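Local coordinates for protein ornithine decarboxylase (Entamoeba histolytica, PDB 4AIB) that probably decarboxylates L-ornithine to putrescine with pyridoxal 5'-phosphate as cofactor, the entry step of polyamine synthesis, and is active as a homodimer, at residues A[29-41]-A[61-73]. Numbering follows the deposited sequence.
Sequences WIFDTEGVEKAVE and EPHLVKLLGELGC
Two neighbouring helices on the outside of the TIM-like (beta/alpha)8 barrel of this fold-type III decarboxylase, 33-46 and 62-70, pack here through Val36, Val40, Leu64, Leu67, Leu68 and Leu71; strand 50-55 of the parallel barrel sheet lies between them in sequence. The axes of the short segments 33-41 and 62-70 run in the same general direction and come within 10.5 Å at a crossing angle of -38°, and the contact illustrates how an apolar seam forms without any hydrogen bond across it. Leu67 is its hub. With CG anti to the backbone N (chi1 -178°), it and Val36 reach toward each other tip to tip, Leu67 CD2 lying 3.7 Å from Val36 CB. The same methyl meets Thr33 CG2, the Thr33 and Leu67 side chains crossing at about a right angle, and Phe31 CZ at 3.8 Å. Phe31 belongs to strand 27-31 of the other, mixed sheet, so its ring carries the seam from the barrel to the second domain, where it also meets the ring of Phe267; His63 CB lies over one face, toward the rim. Leu64 CD1 lies against both methyls of Val36, while CG1 also reaches Leu68 CD2. One turn on, Val40 CG2 rests on that same Leu68 methyl at 3.8 Å. A Schellman motif with Gly72 as its C' residue closes helix 62-70; just before Gly72, Leu71 sets CD1 between Val40 CG2 at 3.9 Å and Glu37 CG at 4.0 Å.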
ATOM      1  N   TRP A  29     -19.127   3.017   2.085  1.00 32.19           N
ATOM      2  CA  TRP A  29     -18.813   4.431   1.890  1.00 30.19           C
ATOM      3  C   TRP A  29     -20.052   5.252   1.678  1.00 30.09           C
ATOM      4  O   TRP A  29     -21.018   4.787   1.071  1.00 29.07           O
ATOM      5  CB  TRP A  29     -17.877   4.604   0.700  1.00 27.57           C
ATOM      6  CG  TRP A  29     -16.518   3.971   0.883  1.00 27.22           C
ATOM      7  CD1 TRP A  29     -16.116   2.695   0.493  1.00 27.95           C
ATOM      8  CD2 TRP A  29     -15.329   4.571   1.503  1.00 28.56           C
ATOM      9  NE1 TRP A  29     -14.801   2.473   0.823  1.00 28.27           N
ATOM     10  CE2 TRP A  29     -14.270   3.555   1.429  1.00 27.98           C
ATOM     11  CE3 TRP A  29     -15.045   5.799   2.089  1.00 26.43           C
ATOM     12  CZ2 TRP A  29     -12.995   3.784   1.928  1.00 24.91           C
ATOM     13  CZ3 TRP A  29     -13.755   6.017   2.589  1.00 25.97           C
ATOM     14  CH2 TRP A  29     -12.757   5.034   2.509  1.00 23.83           C
ATOM     15  N   ILE A  30     -20.035   6.484   2.183  1.00 31.23           N
ATOM     16  CA  ILE A  30     -21.108   7.443   1.924  1.00 33.27           C
ATOM     17  C   ILE A  30     -20.567   8.606   1.096  1.00 33.78           C
ATOM     18  O   ILE A  30     -19.670   9.329   1.535  1.00 33.16           O
ATOM     19  CB  ILE A  30     -21.773   7.959   3.223  1.00 20.00           C
ATOM     20  CG1 ILE A  30     -22.476   6.812   3.961  1.00 20.00           C
ATOM     21  CG2 ILE A  30     -22.766   9.074   2.913  1.00 20.00           C
ATOM     22  CD1 ILE A  30     -23.019   7.183   5.327  1.00 20.00           C
ATOM     23  N   PHE A  31     -21.114   8.769  -0.107  1.00 35.19           N
ATOM     24  CA  PHE A  31     -20.677   9.820  -1.019  1.00 35.17           C
ATOM     25  C   PHE A  31     -21.403  11.136  -0.738  1.00 35.58           C
ATOM     26  O   PHE A  31     -22.580  11.297  -1.073  1.00 36.23           O
ATOM     27  CB  PHE A  31     -20.862   9.380  -2.478  1.00 35.98           C
ATOM     28  CG  PHE A  31     -20.298  10.346  -3.484  1.00 39.43           C
ATOM     29  CD1 PHE A  31     -18.943  10.662  -3.487  1.00 41.35           C
ATOM     30  CD2 PHE A  31     -21.121  10.930  -4.439  1.00 39.99           C
ATOM     31  CE1 PHE A  31     -18.422  11.550  -4.416  1.00 41.88           C
ATOM     32  CE2 PHE A  31     -20.607  11.819  -5.372  1.00 41.04           C
ATOM     33  CZ  PHE A  31     -19.255  12.128  -5.360  1.00 41.81           C
ATOM     34  N   ASP A  32     -20.687  12.064  -0.109  1.00 35.85           N
ATOM     35  CA  ASP A  32     -21.226  13.376   0.237  1.00 34.51           C
ATOM     36  C   ASP A  32     -21.089  14.323  -0.951  1.00 33.43           C
ATOM     37  O   ASP A  32     -20.049  14.959  -1.136  1.00 31.94           O
ATOM     38  CB  ASP A  32     -20.507  13.940   1.470  1.00 32.73           C
ATOM     39  CG  ASP A  32     -21.287  15.055   2.158  1.00 31.98           C
ATOM     40  OD1 ASP A  32     -22.258  15.582   1.573  1.00 31.38           O
ATOM     41  OD2 ASP A  32     -20.924  15.407   3.301  1.00 31.66           O
ATOM     42  N   THR A  33     -22.148  14.403  -1.752  1.00 34.51           N
ATOM     43  CA  THR A  33     -22.163  15.233  -2.958  1.00 34.97           C
ATOM     44  C   THR A  33     -22.072  16.720  -2.610  1.00 37.59           C
ATOM     45  O   THR A  33     -21.355  17.472  -3.274  1.00 37.89           O
ATOM     46  CB  THR A  33     -23.422  14.967  -3.809  1.00 32.87           C
ATOM     47  OG1 THR A  33     -23.715  13.566  -3.816  1.00 31.64           O
ATOM     48  CG2 THR A  33     -23.230  15.451  -5.238  1.00 30.28           C
ATOM     49  N   GLU A  34     -22.791  17.129  -1.565  1.00 39.76           N
ATOM     50  CA  GLU A  34     -22.762  18.512  -1.081  1.00 41.08           C
ATOM     51  C   GLU A  34     -21.404  18.887  -0.496  1.00 39.88           C
ATOM     52  O   GLU A  34     -20.987  20.043  -0.580  1.00 40.08           O
ATOM     53  CB  GLU A  34     -23.857  18.749  -0.041  1.00 44.92           C
ATOM     54  CG  GLU A  34     -25.255  18.907  -0.622  1.00 53.04           C
ATOM     55  CD  GLU A  34     -26.261  19.428   0.390  1.00 57.12           C
ATOM     56  OE1 GLU A  34     -25.931  20.372   1.141  1.00 60.70           O
ATOM     57  OE2 GLU A  34     -27.391  18.896   0.427  1.00 58.44           O
ATOM     58  N   GLY A  35     -20.726  17.904   0.096  1.00 40.18           N
ATOM     59  CA  GLY A  35     -19.389  18.094   0.659  1.00 38.36           C
ATOM     60  C   GLY A  35     -18.343  18.404  -0.396  1.00 36.61           C
ATOM     61  O   GLY A  35     -17.398  19.155  -0.142  1.00 37.14           O
ATOM     62  N   VAL A  36     -18.514  17.818  -1.580  1.00 34.72           N
ATOM     63  CA  VAL A  36     -17.644  18.089  -2.721  1.00 33.47           C
ATOM     64  C   VAL A  36     -17.925  19.488  -3.263  1.00 35.76           C
ATOM     65  O   VAL A  36     -16.998  20.267  -3.491  1.00 35.81           O
ATOM     66  CB  VAL A  36     -17.835  17.052  -3.852  1.00 31.45           C
ATOM     67  CG1 VAL A  36     -16.847  17.298  -4.985  1.00 30.01           C
ATOM     68  CG2 VAL A  36     -17.679  15.636  -3.323  1.00 28.93           C
ATOM     69  N   GLU A  37     -19.208  19.794  -3.453  1.00 38.10           N
ATOM     70  CA  GLU A  37     -19.651  21.073  -4.010  1.00 40.05           C
ATOM     71  C   GLU A  37     -19.245  22.266  -3.148  1.00 40.49           C
ATOM     72  O   GLU A  37     -18.817  23.296  -3.674  1.00 39.85           O
ATOM     73  CB  GLU A  37     -21.166  21.072  -4.228  1.00 42.00           C
ATOM     74  CG  GLU A  37     -21.633  20.168  -5.359  1.00 50.10           C
ATOM     75  CD  GLU A  37     -23.137  20.199  -5.556  1.00 54.32           C
ATOM     76  OE1 GLU A  37     -23.697  21.297  -5.766  1.00 57.66           O
ATOM     77  OE2 GLU A  37     -23.761  19.117  -5.512  1.00 56.56           O
ATOM     78  N   LYS A  38     -19.377  22.118  -1.831  1.00 41.30           N
ATOM     79  CA  LYS A  38     -19.013  23.178  -0.890  1.00 42.06           C
ATOM     80  C   LYS A  38     -17.515  23.467  -0.883  1.00 40.41           C
ATOM     81  O   LYS A  38     -17.102  24.597  -0.628  1.00 40.50           O
ATOM     82  CB  LYS A  38     -19.502  22.858   0.525  1.00 45.29           C
ATOM     83  CG  LYS A  38     -20.965  23.195   0.759  1.00 50.26           C
ATOM     84  CD  LYS A  38     -21.267  23.346   2.241  1.00 53.65           C
ATOM     85  CE  LYS A  38     -22.645  23.951   2.459  1.00 55.62           C
ATOM     86  NZ  LYS A  38     -22.885  24.280   3.891  1.00 57.59           N
ATOM     87  N   ALA A  39     -16.713  22.443  -1.167  1.00 37.37           N
ATOM     88  CA  ALA A  39     -15.261  22.586  -1.259  1.00 34.79           C
ATOM     89  C   ALA A  39     -14.843  23.316  -2.537  1.00 34.12           C
ATOM     90  O   ALA A  39     -13.863  24.066  -2.536  1.00 34.68           O
ATOM     91  CB  ALA A  39     -14.586  21.225  -1.177  1.00 35.03           C
ATOM     92  N   VAL A  40     -15.591  23.090  -3.616  1.00 32.76           N
ATOM     93  CA  VAL A  40     -15.309  23.709  -4.914  1.00 32.35           C
ATOM     94  C   VAL A  40     -15.696  25.191  -4.923  1.00 34.27           C
ATOM     95  O   VAL A  40     -14.895  26.039  -5.327  1.00 36.17           O
ATOM     96  CB  VAL A  40     -16.002  22.953  -6.077  1.00 30.88           C
ATOM     97  CG1 VAL A  40     -15.784  23.665  -7.405  1.00 27.08           C
ATOM     98  CG2 VAL A  40     -15.488  21.523  -6.166  1.00 29.91           C
ATOM     99  N   GLU A  41     -16.911  25.499  -4.471  1.00 36.52           N
ATOM    100  CA  GLU A  41     -17.387  26.886  -4.421  1.00 38.53           C
ATOM    101  C   GLU A  41     -16.642  27.727  -3.377  1.00 39.15           C
ATOM    102  O   GLU A  41     -16.614  28.954  -3.473  1.00 40.62           O
ATOM    103  CB  GLU A  41     -18.909  26.956  -4.213  1.00 40.60           C
ATOM    104  CG  GLU A  41     -19.419  26.401  -2.890  1.00 45.37           C
ATOM    105  CD  GLU A  41     -20.890  26.696  -2.653  1.00 47.57           C
ATOM    106  OE1 GLU A  41     -21.268  27.888  -2.643  1.00 48.35           O
ATOM    107  OE2 GLU A  41     -21.669  25.737  -2.462  1.00 46.09           O
ATOM    108  N   GLU A  61     -11.959   7.658  -7.923  1.00 39.58           N
ATOM    109  CA  GLU A  61     -13.333   7.150  -7.955  1.00 40.42           C
ATOM    110  C   GLU A  61     -14.133   7.874  -9.040  1.00 40.62           C
ATOM    111  O   GLU A  61     -14.258   9.099  -8.995  1.00 41.13           O
ATOM    112  CB  GLU A  61     -14.005   7.315  -6.587  1.00 42.05           C
ATOM    113  CG  GLU A  61     -15.139   6.338  -6.299  1.00 44.12           C
ATOM    114  CD  GLU A  61     -16.482   6.794  -6.845  1.00 46.29           C
ATOM    115  OE1 GLU A  61     -16.794   6.485  -8.012  1.00 45.96           O
ATOM    116  OE2 GLU A  61     -17.240   7.445  -6.098  1.00 48.36           O
ATOM    117  N   PRO A  62     -14.665   7.115 -10.021  1.00 42.00           N
ATOM    118  CA  PRO A  62     -15.395   7.632 -11.186  1.00 41.32           C
ATOM    119  C   PRO A  62     -16.404   8.748 -10.889  1.00 41.26           C
ATOM    120  O   PRO A  62     -16.474   9.718 -11.646  1.00 40.67           O
ATOM    121  CB  PRO A  62     -16.117   6.394 -11.716  1.00 41.24           C
ATOM    122  CG  PRO A  62     -15.201   5.272 -11.374  1.00 41.18           C
ATOM    123  CD  PRO A  62     -14.530   5.644 -10.079  1.00 41.18           C
ATOM    124  N   HIS A  63     -17.167   8.613  -9.806  1.00 40.75           N
ATOM    125  CA  HIS A  63     -18.203   9.590  -9.459  1.00 40.28           C
ATOM    126  C   HIS A  63     -17.641  10.914  -9.023  1.00 38.18           C
ATOM    127  O   HIS A  63     -18.151  11.963  -9.419  1.00 36.16           O
ATOM    128  CB  HIS A  63     -19.147   9.036  -8.395  1.00 43.77           C
ATOM    129  CG  HIS A  63     -19.904   7.804  -8.832  1.00 48.57           C
ATOM    130  ND1 HIS A  63     -19.873   6.652  -8.136  1.00 49.44           N
ATOM    131  CD2 HIS A  63     -20.720   7.573  -9.938  1.00 49.17           C
ATOM    132  CE1 HIS A  63     -20.635   5.733  -8.760  1.00 49.87           C
ATOM    133  NE2 HIS A  63     -21.150   6.298  -9.863  1.00 50.33           N
ATOM    134  N   LEU A  64     -16.589  10.874  -8.205  1.00 35.02           N
ATOM    135  CA  LEU A  64     -15.926  12.082  -7.712  1.00 30.95           C
ATOM    136  C   LEU A  64     -15.191  12.826  -8.829  1.00 28.97           C
ATOM    137  O   LEU A  64     -15.268  14.053  -8.919  1.00 29.45           O
ATOM    138  CB  LEU A  64     -14.960  11.737  -6.569  1.00 31.75           C
ATOM    139  CG  LEU A  64     -14.059  12.833  -5.979  1.00 33.31           C
ATOM    140  CD1 LEU A  64     -14.865  13.936  -5.308  1.00 33.64           C
ATOM    141  CD2 LEU A  64     -13.059  12.231  -5.003  1.00 32.03           C
ATOM    142  N   VAL A  65     -14.486  12.071  -9.669  1.00 26.10           N
ATOM    143  CA  VAL A  65     -13.755  12.623 -10.813  1.00 23.00           C
ATOM    144  C   VAL A  65     -14.727  13.269 -11.809  1.00 25.66           C
ATOM    145  O   VAL A  65     -14.437  14.329 -12.369  1.00 26.30           O
ATOM    146  CB  VAL A  65     -12.886  11.543 -11.506  1.00 18.52           C
ATOM    147  CG1 VAL A  65     -12.107  12.128 -12.674  1.00 15.76           C
ATOM    148  CG2 VAL A  65     -11.921  10.912 -10.512  1.00 16.32           C
ATOM    149  N   LYS A  66     -15.878  12.628 -12.005  1.00 28.09           N
ATOM    150  CA  LYS A  66     -16.941  13.142 -12.871  1.00 29.45           C
ATOM    151  C   LYS A  66     -17.550  14.427 -12.308  1.00 27.54           C
ATOM    152  O   LYS A  66     -17.711  15.411 -13.032  1.00 27.77           O
ATOM    153  CB  LYS A  66     -18.033  12.079 -13.062  1.00 35.14           C
ATOM    154  CG  LYS A  66     -19.134  12.437 -14.052  1.00 40.49           C
ATOM    155  CD  LYS A  66     -18.747  12.087 -15.482  1.00 45.40           C
ATOM    156  CE  LYS A  66     -19.943  12.179 -16.415  1.00 47.34           C
ATOM    157  NZ  LYS A  66     -19.606  11.729 -17.794  1.00 46.32           N
ATOM    158  N   LEU A  67     -17.877  14.407 -11.018  1.00 27.61           N
ATOM    159  CA  LEU A  67     -18.530  15.535 -10.352  1.00 28.28           C
ATOM    160  C   LEU A  67     -17.648  16.783 -10.309  1.00 28.59           C
ATOM    161  O   LEU A  67     -18.129  17.892 -10.547  1.00 28.72           O
ATOM    162  CB  LEU A  67     -18.974  15.138  -8.938  1.00 25.37           C
ATOM    163  CG  LEU A  67     -19.726  16.150  -8.066  1.00 23.56           C
ATOM    164  CD1 LEU A  67     -21.109  16.468  -8.616  1.00 21.76           C
ATOM    165  CD2 LEU A  67     -19.830  15.614  -6.649  1.00 24.03           C
ATOM    166  N   LEU A  68     -16.363  16.591 -10.009  1.00 28.01           N
ATOM    167  CA  LEU A  68     -15.401  17.693  -9.953  1.00 28.24           C
ATOM    168  C   LEU A  68     -15.211  18.357 -11.314  1.00 29.55           C
ATOM    169  O   LEU A  68     -15.184  19.586 -11.411  1.00 29.64           O
ATOM    170  CB  LEU A  68     -14.053  17.211  -9.406  1.00 26.51           C
ATOM    171  CG  LEU A  68     -13.942  16.961  -7.900  1.00 28.83           C
ATOM    172  CD1 LEU A  68     -12.766  16.045  -7.611  1.00 26.37           C
ATOM    173  CD2 LEU A  68     -13.812  18.261  -7.120  1.00 27.17           C
ATOM    174  N   GLY A  69     -15.091  17.537 -12.357  1.00 30.62           N
ATOM    175  CA  GLY A  69     -14.926  18.021 -13.726  1.00 31.00           C
ATOM    176  C   GLY A  69     -16.136  18.768 -14.252  1.00 31.31           C
ATOM    177  O   GLY A  69     -15.995  19.742 -14.997  1.00 28.89           O
ATOM    178  N   GLU A  70     -17.323  18.304 -13.861  1.00 30.54           N
ATOM    179  CA  GLU A  70     -18.582  18.974 -14.185  1.00 29.85           C
ATOM    180  C   GLU A  70     -18.692  20.323 -13.474  1.00 28.14           C
ATOM    181  O   GLU A  70     -19.390  21.223 -13.942  1.00 29.29           O
ATOM    182  CB  GLU A  70     -19.777  18.091 -13.819  1.00 32.60           C
ATOM    183  CG  GLU A  70     -20.059  16.969 -14.808  1.00 37.71           C
ATOM    184  CD  GLU A  70     -21.168  16.033 -14.353  1.00 40.94           C
ATOM    185  OE1 GLU A  70     -21.901  16.374 -13.400  1.00 41.52           O
ATOM    186  OE2 GLU A  70     -21.307  14.948 -14.955  1.00 41.70           O
ATOM    187  N   LEU A  71     -17.995  20.450 -12.346  1.00 25.81           N
ATOM    188  CA  LEU A  71     -17.951  21.701 -11.589  1.00 23.98           C
ATOM    189  C   LEU A  71     -16.850  22.653 -12.074  1.00 22.47           C
ATOM    190  O   LEU A  71     -16.600  23.691 -11.453  1.00 20.99           O
ATOM    191  CB  LEU A  71     -17.808  21.418 -10.088  1.00 23.90           C
ATOM    192  CG  LEU A  71     -19.057  20.916  -9.353  1.00 23.22           C
ATOM    193  CD1 LEU A  71     -18.679  20.222  -8.053  1.00 22.17           C
ATOM    194  CD2 LEU A  71     -20.050  22.042  -9.096  1.00 23.67           C
ATOM    195  N   GLY A  72     -16.200  22.292 -13.180  1.00 21.49           N
ATOM    196  CA  GLY A  72     -15.234  23.169 -13.841  1.00 22.80           C
ATOM    197  C   GLY A  72     -13.771  22.915 -13.527  1.00 21.94           C
ATOM    198  O   GLY A  72     -12.897  23.641 -14.010  1.00 20.25           O
ATOM    199  N   CYS A  73     -13.499  21.892 -12.721  1.00 21.89           N
ATOM    200  CA  CYS A  73     -12.127  21.551 -12.347  1.00 21.86           C
ATOM    201  C   CYS A  73     -11.358  20.925 -13.502  1.00 20.86           C
ATOM    202  O   CYS A  73     -11.929  20.195 -14.319  1.00 21.39           O
ATOM    203  CB  CYS A  73     -12.107  20.603 -11.145  1.00 22.30           C
ATOM    204  SG  CYS A  73     -12.573  21.368  -9.577  1.00 22.92           S
TER